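Local coordinates for protein signal recognition particle receptor FtsY (Sulfolobus acidocaldarius, PDB 5L3S) that serves as the receptor for the signal recognition particle and belongs to the SRP54-type family of P-loop nucleotide-binding proteins, at residues 107-112 and 194-199; 217-222 and 240-245. All blocks are in the same frame, centred on the assembly; numbering follows the deposited sequence.

Interaction 1 (107-112 and 194-199); sequences FGVNGV and RMHIDS. With GNP (phosphoaminophosphonic acid-guanylate ester), chain I; GNP (phosphoaminophosphonic acid-guanylate ester), chain R.
Val109 meets the imidazole of His196 obliquely, its CG1 lying 3.8 Å from His196 ND1, with the two side chains running side by side. CG1 stands anti to the carbonyl carbon of Val109 (chi1 -53°), a torsion that turns this methyl to the ring. His235 packs against the ring edge-to-face and NE2 bonds a polar side chain of the other protein chain, while ND1 is buried without a partner in the model. The other flat group, the guanidinium of Arg194, has a water in its plane at the edge. That water accepts from Arg194 NE (2.9 Å) and from Gly108 N (3.2 Å); NH1 donates to Leu201 O, and two bonds from different nitrogens probably restrain the rotation of the group. The backbones meet through a weak bond from Arg194 N to Gly108 O (3.3 Å) and a CH...O contact between Val109 CA and Arg194 O (3.2 Å).

Residues 107-112 open what is consistent with a P-loop, leading from strand 102-107 to helix 114-127. Gly108 has backbone angles that would jam a CB against the preceding carbonyl, and Gly111, with positive phi (82°), is the third residue of a type II turn from Val109 to Val112. Gly111 N grips O3G of the chain R phosphoaminophosphonic acid-guanylate ester at 2.9 Å. Asn110, small and polar, faces the chain I molecule, its ND2 donating to the ribose O3' at 3.2 Å. Beyond Arg194, a type I turn from Met195 leads to Asp198, whose carboxylate N-caps helix 199-212 through Leu201 N.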
loop_
_atom_site.group_PDB
_atom_site.type_symbol
_atom_site.label_atom_id
_atom_site.label_comp_id
_atom_site.label_asym_id
_atom_site.label_seq_id
_atom_site.Cartn_x
_atom_site.Cartn_y
_atom_site.Cartn_z
ATOM N N PHE B 107 -4.119 11.735 -8.469
ATOM C CA PHE B 107 -2.703 11.355 -8.483
ATOM C C PHE B 107 -2.302 10.625 -7.202
ATOM O O PHE B 107 -3.077 10.537 -6.248
ATOM C CB PHE B 107 -1.788 12.575 -8.748
ATOM C CG PHE B 107 -2.026 13.760 -7.816
ATOM C CD1 PHE B 107 -1.437 13.812 -6.553
ATOM C CD2 PHE B 107 -2.784 14.853 -8.240
ATOM C CE1 PHE B 107 -1.646 14.909 -5.707
ATOM C CE2 PHE B 107 -2.996 15.945 -7.408
ATOM C CZ PHE B 107 -2.427 15.970 -6.138
ATOM N N GLY B 108 -1.097 10.086 -7.181
ATOM C CA GLY B 108 -0.642 9.365 -5.995
ATOM C C GLY B 108 0.457 8.408 -6.417
ATOM O O GLY B 108 0.787 8.326 -7.605
ATOM N N VAL B 109 1.022 7.670 -5.461
ATOM C CA VAL B 109 2.136 6.790 -5.790
ATOM C C VAL B 109 1.684 5.550 -6.551
ATOM O O VAL B 109 0.494 5.263 -6.661
ATOM C CB VAL B 109 2.970 6.387 -4.521
ATOM C CG1 VAL B 109 3.399 7.624 -3.753
ATOM C CG2 VAL B 109 2.184 5.462 -3.623
ATOM N N ASN B 110 2.648 4.814 -7.090
ATOM C CA ASN B 110 2.342 3.656 -7.918
ATOM C C ASN B 110 1.516 2.584 -7.251
ATOM O O ASN B 110 1.819 2.163 -6.130
ATOM C CB ASN B 110 3.656 3.023 -8.396
ATOM C CG ASN B 110 4.534 4.022 -9.056
ATOM O OD1 ASN B 110 5.245 4.780 -8.381
ATOM N ND2 ASN B 110 4.482 4.066 -10.389
ATOM N N GLY B 111 0.488 2.133 -7.958
ATOM C CA GLY B 111 -0.281 0.966 -7.553
ATOM C C GLY B 111 -1.368 1.204 -6.496
ATOM O O GLY B 111 -2.086 0.259 -6.144
ATOM N N VAL B 112 -1.505 2.431 -5.992
ATOM C CA VAL B 112 -2.486 2.700 -4.907
ATOM C C VAL B 112 -3.958 2.551 -5.297
ATOM O O VAL B 112 -4.815 2.289 -4.441
ATOM C CB VAL B 112 -2.319 4.112 -4.259
ATOM C CG1 VAL B 112 -1.025 4.183 -3.470
ATOM C CG2 VAL B 112 -2.431 5.258 -5.314
ATOM N N ARG B 194 3.562 7.898 -9.412
ATOM C CA ARG B 194 4.829 8.602 -9.274
ATOM C C ARG B 194 5.156 8.698 -7.796
ATOM O O ARG B 194 4.254 8.864 -6.975
ATOM C CB ARG B 194 4.760 9.998 -9.922
ATOM C CG ARG B 194 3.932 11.061 -9.154
ATOM C CD ARG B 194 3.523 12.224 -10.082
ATOM N NE ARG B 194 2.619 11.704 -11.091
ATOM C CZ ARG B 194 2.768 11.849 -12.403
ATOM N NH1 ARG B 194 3.777 12.556 -12.905
ATOM N NH2 ARG B 194 1.892 11.280 -13.212
ATOM N N MET B 195 6.433 8.570 -7.452
ATOM C CA MET B 195 6.850 8.809 -6.075
ATOM C C MET B 195 6.826 10.293 -5.757
ATOM O O MET B 195 7.190 11.130 -6.582
ATOM C CB MET B 195 8.257 8.253 -5.813
ATOM C CG MET B 195 8.345 6.735 -5.796
ATOM S SD MET B 195 7.318 6.005 -4.492
ATOM C CE MET B 195 7.620 7.147 -3.172
ATOM N N HIS B 196 6.413 10.613 -4.540
ATOM C CA HIS B 196 6.365 11.987 -4.073
ATOM C C HIS B 196 7.750 12.640 -4.027
ATOM O O HIS B 196 7.852 13.859 -4.018
ATOM C CB HIS B 196 5.669 12.049 -2.704
ATOM C CG HIS B 196 6.166 11.022 -1.727
ATOM N ND1 HIS B 196 6.031 9.665 -1.938
ATOM C CD2 HIS B 196 6.791 11.159 -0.531
ATOM C CE1 HIS B 196 6.549 9.012 -0.908
ATOM N NE2 HIS B 196 7.023 9.893 -0.046
ATOM N N ILE B 197 8.814 11.832 -4.021
ATOM C CA ILE B 197 10.179 12.356 -3.995
ATOM C C ILE B 197 10.865 12.318 -5.368
ATOM O O ILE B 197 12.049 12.616 -5.489
ATOM C CB ILE B 197 11.076 11.598 -2.980
ATOM C CG1 ILE B 197 11.046 10.093 -3.250
ATOM C CG2 ILE B 197 10.648 11.920 -1.538
ATOM C CD1 ILE B 197 12.027 9.296 -2.416
ATOM N N ASP B 198 10.116 11.946 -6.398
ATOM C CA ASP B 198 10.653 11.928 -7.755
ATOM C C ASP B 198 10.453 13.314 -8.365
ATOM O O ASP B 198 9.363 13.641 -8.825
ATOM C CB ASP B 198 9.921 10.859 -8.572
ATOM C CG ASP B 198 10.516 10.654 -9.954
ATOM O OD1 ASP B 198 11.084 11.602 -10.533
ATOM O OD2 ASP B 198 10.401 9.529 -10.464
ATOM N N SER B 199 11.502 14.130 -8.361
ATOM C CA SER B 199 11.393 15.515 -8.818
ATOM C C SER B 199 10.927 15.662 -10.266
ATOM O O SER B 199 10.113 16.530 -10.569
ATOM C CB SER B 199 12.716 16.258 -8.626
ATOM O OG SER B 199 12.882 16.631 -7.270
HETATM P PG GNP I . -2.408 -5.978 -9.809
HETATM O O1G GNP I . -3.623 -5.066 -10.038
HETATM O O2G GNP I . -2.309 -7.061 -10.846
HETATM O O3G GNP I . -2.544 -6.474 -8.383
HETATM N N3B GNP I . -1.104 -5.030 -9.833
HETATM P PB GNP I . 0.436 -5.611 -9.768
HETATM O O1B GNP I . 0.558 -6.487 -10.927
HETATM O O2B GNP I . 0.688 -6.168 -8.420
HETATM O O3A GNP I . 1.375 -4.387 -9.876
HETATM P PA GNP I . 1.804 -3.646 -11.194
HETATM O O1A GNP I . 0.644 -3.281 -12.031
HETATM O O2A GNP I . 2.878 -4.426 -11.852
HETATM O "O5'" GNP I . 2.532 -2.348 -10.684
HETATM C "C5'" GNP I . 1.871 -1.378 -9.863
HETATM C "C4'" GNP I . 2.614 -0.061 -10.048
HETATM O "O4'" GNP I . 3.876 -0.086 -9.338
HETATM C "C3'" GNP I . 2.999 0.259 -11.492
HETATM O "O3'" GNP I . 2.885 1.653 -11.689
HETATM C "C2'" GNP I . 4.476 -0.151 -11.582
HETATM O "O2'" GNP I . 5.148 0.616 -12.561
HETATM C "C1'" GNP I . 4.946 0.263 -10.192
HETATM N N9 GNP I . 6.124 -0.400 -9.613
HETATM C C8 GNP I . 6.398 -1.745 -9.467
HETATM N N7 GNP I . 7.536 -1.968 -8.830
HETATM C C5 GNP I . 8.030 -0.685 -8.523
HETATM C C6 GNP I . 9.207 -0.232 -7.866
HETATM O O6 GNP I . 10.137 -0.909 -7.368
HETATM N N1 GNP I . 9.267 1.162 -7.797
HETATM C C2 GNP I . 8.321 2.019 -8.302
HETATM N N2 GNP I . 8.523 3.341 -8.181
HETATM N N3 GNP I . 7.243 1.597 -8.925
HETATM C C4 GNP I . 7.154 0.267 -9.003
HETATM P PG GNP R . -0.656 2.699 -11.428
HETATM O O1G GNP R . -1.376 3.470 -12.510
HETATM O O2G GNP R . 0.303 1.661 -11.994
HETATM O O3G GNP R . 0.164 3.557 -10.489
HETATM N N3B GNP R . -1.744 1.917 -10.552
HETATM P PB GNP R . -3.092 2.654 -10.020
HETATM O O1B GNP R . -3.766 3.319 -11.136
HETATM O O2B GNP R . -2.733 3.561 -8.918
HETATM O O3A GNP R . -3.959 1.535 -9.485
HETATM P PA GNP R . -4.912 0.586 -10.226
HETATM O O1A GNP R . -6.232 1.251 -10.474
HETATM O O2A GNP R . -4.239 -0.037 -11.408
HETATM O "O5'" GNP R . -5.262 -0.523 -9.173
HETATM C "C5'" GNP R . -4.265 -1.468 -8.667
HETATM C "C4'" GNP R . -4.979 -2.712 -8.168
HETATM O "O4'" GNP R . -5.709 -2.423 -6.919
HETATM C "C3'" GNP R . -6.016 -3.259 -9.129
HETATM O "O3'" GNP R . -6.022 -4.672 -9.028
HETATM C "C2'" GNP R . -7.337 -2.691 -8.580
HETATM O "O2'" GNP R . -8.436 -3.514 -8.927
HETATM C "C1'" GNP R . -7.038 -2.855 -7.081
HETATM N N9 GNP R . -7.885 -2.005 -6.245
HETATM C C8 GNP R . -8.128 -0.663 -6.359
HETATM N N7 GNP R . -8.931 -0.188 -5.424
HETATM C C5 GNP R . -9.218 -1.309 -4.650
HETATM C C6 GNP R . -10.032 -1.434 -3.503
HETATM O O6 GNP R . -10.679 -0.526 -2.964
HETATM N N1 GNP R . -10.076 -2.747 -3.025
HETATM C C2 GNP R . -9.377 -3.803 -3.590
HETATM N N2 GNP R . -9.504 -5.004 -3.029
HETATM N N3 GNP R . -8.612 -3.688 -4.669
HETATM C C4 GNP R . -8.586 -2.427 -5.143
HETATM O O HOH W 1 0.183 10.477 -10.064
#

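Interaction 2 (217-222 and 240-245); sequences RILILD and VGYDAV. With GOL (glycerol), chain C.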
loop_
_atom_site.group_PDB
_atom_site.type_symbol
_atom_site.label_atom_id
_atom_site.label_comp_id
_atom_site.label_asym_id
_atom_site.label_seq_id
_atom_site.Cartn_x
_atom_site.Cartn_y
_atom_site.Cartn_z
ATOM N N ARG B 217 -8.686 18.441 -6.862
ATOM C CA ARG B 217 -7.526 17.562 -6.957
ATOM C C ARG B 217 -7.617 16.488 -5.869
ATOM O O ARG B 217 -7.808 16.813 -4.707
ATOM C CB ARG B 217 -6.226 18.346 -6.747
ATOM C CG ARG B 217 -5.984 19.520 -7.660
ATOM C CD ARG B 217 -4.724 20.239 -7.215
ATOM N NE ARG B 217 -4.446 21.418 -8.020
ATOM C CZ ARG B 217 -3.345 22.155 -7.917
ATOM N NH1 ARG B 217 -2.407 21.839 -7.031
ATOM N NH2 ARG B 217 -3.184 23.215 -8.701
ATOM N N ILE B 218 -7.484 15.221 -6.251
ATOM C CA ILE B 218 -7.651 14.125 -5.310
ATOM C C ILE B 218 -6.392 13.269 -5.236
ATOM O O ILE B 218 -5.957 12.703 -6.233
ATOM C CB ILE B 218 -8.834 13.213 -5.683
ATOM C CG1 ILE B 218 -10.135 14.028 -5.740
ATOM C CG2 ILE B 218 -8.965 12.070 -4.673
ATOM C CD1 ILE B 218 -11.349 13.212 -6.134
ATOM N N LEU B 219 -5.823 13.191 -4.040
ATOM C CA LEU B 219 -4.714 12.287 -3.776
ATOM C C LEU B 219 -5.292 10.929 -3.426
ATOM O O LEU B 219 -6.225 10.827 -2.620
ATOM C CB LEU B 219 -3.869 12.811 -2.616
ATOM C CG LEU B 219 -2.800 11.831 -2.089
ATOM C CD1 LEU B 219 -1.753 11.545 -3.142
ATOM C CD2 LEU B 219 -2.183 12.365 -0.764
ATOM N N ILE B 220 -4.757 9.882 -4.050
ATOM C CA ILE B 220 -5.141 8.523 -3.690
ATOM C C ILE B 220 -4.107 7.908 -2.731
ATOM O O ILE B 220 -2.915 7.927 -3.010
ATOM C CB ILE B 220 -5.295 7.628 -4.932
ATOM C CG1 ILE B 220 -6.258 8.273 -5.948
ATOM C CG2 ILE B 220 -5.791 6.252 -4.520
ATOM C CD1 ILE B 220 -7.618 8.596 -5.346
ATOM N N LEU B 221 -4.577 7.414 -1.587
ATOM C CA LEU B 221 -3.732 6.705 -0.623
ATOM C C LEU B 221 -4.261 5.284 -0.415
ATOM O O LEU B 221 -5.469 5.053 -0.403
ATOM C CB LEU B 221 -3.671 7.465 0.728
ATOM C CG LEU B 221 -3.052 8.874 0.702
ATOM C CD1 LEU B 221 -3.242 9.627 2.020
ATOM C CD2 LEU B 221 -1.553 8.819 0.335
ATOM N N ASP B 222 -3.336 4.338 -0.252
ATOM C CA ASP B 222 -3.641 2.936 0.012
ATOM C C ASP B 222 -3.845 2.744 1.518
ATOM O O ASP B 222 -2.941 3.021 2.307
ATOM C CB ASP B 222 -2.432 2.083 -0.443
ATOM C CG ASP B 222 -2.722 0.588 -0.483
ATOM O OD1 ASP B 222 -3.533 0.093 0.329
ATOM O OD2 ASP B 222 -2.123 -0.097 -1.351
ATOM N N VAL B 240 2.773 19.799 -4.497
ATOM C CA VAL B 240 1.718 19.811 -5.506
ATOM C C VAL B 240 0.460 20.519 -4.985
ATOM O O VAL B 240 -0.042 21.461 -5.613
ATOM C CB VAL B 240 1.365 18.367 -5.922
ATOM C CG1 VAL B 240 0.295 18.358 -7.014
ATOM C CG2 VAL B 240 2.612 17.608 -6.376
ATOM N N GLY B 241 -0.030 20.072 -3.822
ATOM C CA GLY B 241 -1.286 20.565 -3.266
ATOM C C GLY B 241 -2.474 19.755 -3.771
ATOM O O GLY B 241 -2.529 19.381 -4.947
ATOM N N TYR B 242 -3.414 19.447 -2.882
ATOM C CA TYR B 242 -4.626 18.722 -3.272
ATOM C C TYR B 242 -5.770 19.128 -2.344
ATOM O O TYR B 242 -5.545 19.779 -1.319
ATOM C CB TYR B 242 -4.416 17.206 -3.252
ATOM C CG TYR B 242 -3.855 16.680 -1.942
ATOM C CD1 TYR B 242 -2.475 16.600 -1.743
ATOM C CD2 TYR B 242 -4.695 16.272 -0.910
ATOM C CE1 TYR B 242 -1.942 16.135 -0.548
ATOM C CE2 TYR B 242 -4.171 15.796 0.294
ATOM C CZ TYR B 242 -2.789 15.730 0.461
ATOM O OH TYR B 242 -2.250 15.276 1.640
ATOM N N ASP B 243 -6.991 18.739 -2.696
ATOM C CA ASP B 243 -8.178 19.178 -1.958
ATOM C C ASP B 243 -8.715 18.106 -1.012
ATOM O O ASP B 243 -9.250 18.419 0.054
ATOM C CB ASP B 243 -9.280 19.580 -2.936
ATOM C CG ASP B 243 -8.848 20.692 -3.866
ATOM O OD1 ASP B 243 -8.591 21.801 -3.364
ATOM O OD2 ASP B 243 -8.768 20.460 -5.090
ATOM N N ALA B 244 -8.595 16.847 -1.422
ATOM C CA ALA B 244 -9.129 15.732 -0.642
ATOM C C ALA B 244 -8.432 14.408 -0.966
ATOM O O ALA B 244 -7.646 14.316 -1.904
ATOM C CB ALA B 244 -10.617 15.594 -0.849
ATOM N N VAL B 245 -8.747 13.382 -0.182
ATOM C CA VAL B 245 -8.117 12.085 -0.351
ATOM C C VAL B 245 -9.203 11.039 -0.551
ATOM O O VAL B 245 -10.282 11.129 0.052
ATOM C CB VAL B 245 -7.293 11.744 0.920
ATOM C CG1 VAL B 245 -6.912 10.273 0.965
ATOM C CG2 VAL B 245 -6.059 12.637 1.000
HETATM C C1 GOL C . 0.349 23.931 -10.232
HETATM O O1 GOL C . 1.586 23.458 -10.715
HETATM C C2 GOL C . 0.115 23.441 -8.807
HETATM O O2 GOL C . 1.271 22.797 -8.309
HETATM C C3 GOL C . -0.245 24.637 -7.930
HETATM O O3 GOL C . -0.858 24.190 -6.742
#
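A beta-alpha-beta unit is closed here: strand 216-222 leads through helix 228-239 and back into strand 244-248, which pairs parallel with the first. The bridges are Ile218 with Ala244 and Leu219 with Val245, and Leu219 N donates to Ala244 O (3.0 Å). Where the strands begin, Arg217 O accepts from Asp243 N (2.9 Å) and, weakly, from Ala244 N. Asp243 repays the bond: its OD2 takes Arg217 N at 2.7 Å with the anti lone pair. In effect the carboxylate stands in for a backbone carbonyl, just before the first bridge at Ile218 and Ala244.

The rest of Arg217 stretches fully extended past Gly241. Its NH1 reaches Gly241 O (3.2 Å), which lies in the guanidinium plane, although the donor stands well above the plane of that carbonyl. A glycerol, probably from the crystallisation liquor, joins the same edge through O3. Gly241 suits its site because its backbone angles would press a CB against the carbonyl of Val240.

The apolar centre is a CH-pi contact, Leu219 CB standing 3.9 Å from the Tyr242 ring centroid, over the face. A chi1 of 170° carries the leucine CG away from the backbone N and along that face, until CD2 comes within 3.6 Å of Tyr242 CZ. The phenol OH bonds Ala233 O, tying the ring to the crossover helix. Farther along, Leu221 CD1 meets Val245 CG1 at 3.9 Å.

Leu219 and Tyr242 pack on Phe236 of helix 228-239, Leu221 and Val245 on Leu262 of helix 258-266, whereas Ile218 contacts Ile104 and Phe106 of the adjoining strand 102-107.

In the fold
The contacts lie in one GTPase-type domain, their centres about 11 Å apart, and follow in series along the chain: interaction 1 closes before interaction 2 opens. They adjoin where strand 102-107 pairs with 216-222 in the mixed sheet; strand 244-248 lies on the other side of 216-222. Phe107, where the first strand gives way to the nucleotide-binding loop, is probably hydrogen-bonded at both N and O to residues of 217-222. Helix 228-239 also serves both, receiving Val109 and His196 from interaction 1, Leu219 and Leu221 from interaction 2. The 107-112 loop thus rises from the sheet beside the phosphates, while 194-199 packs on helix 228-239 and faces the other protein's chain.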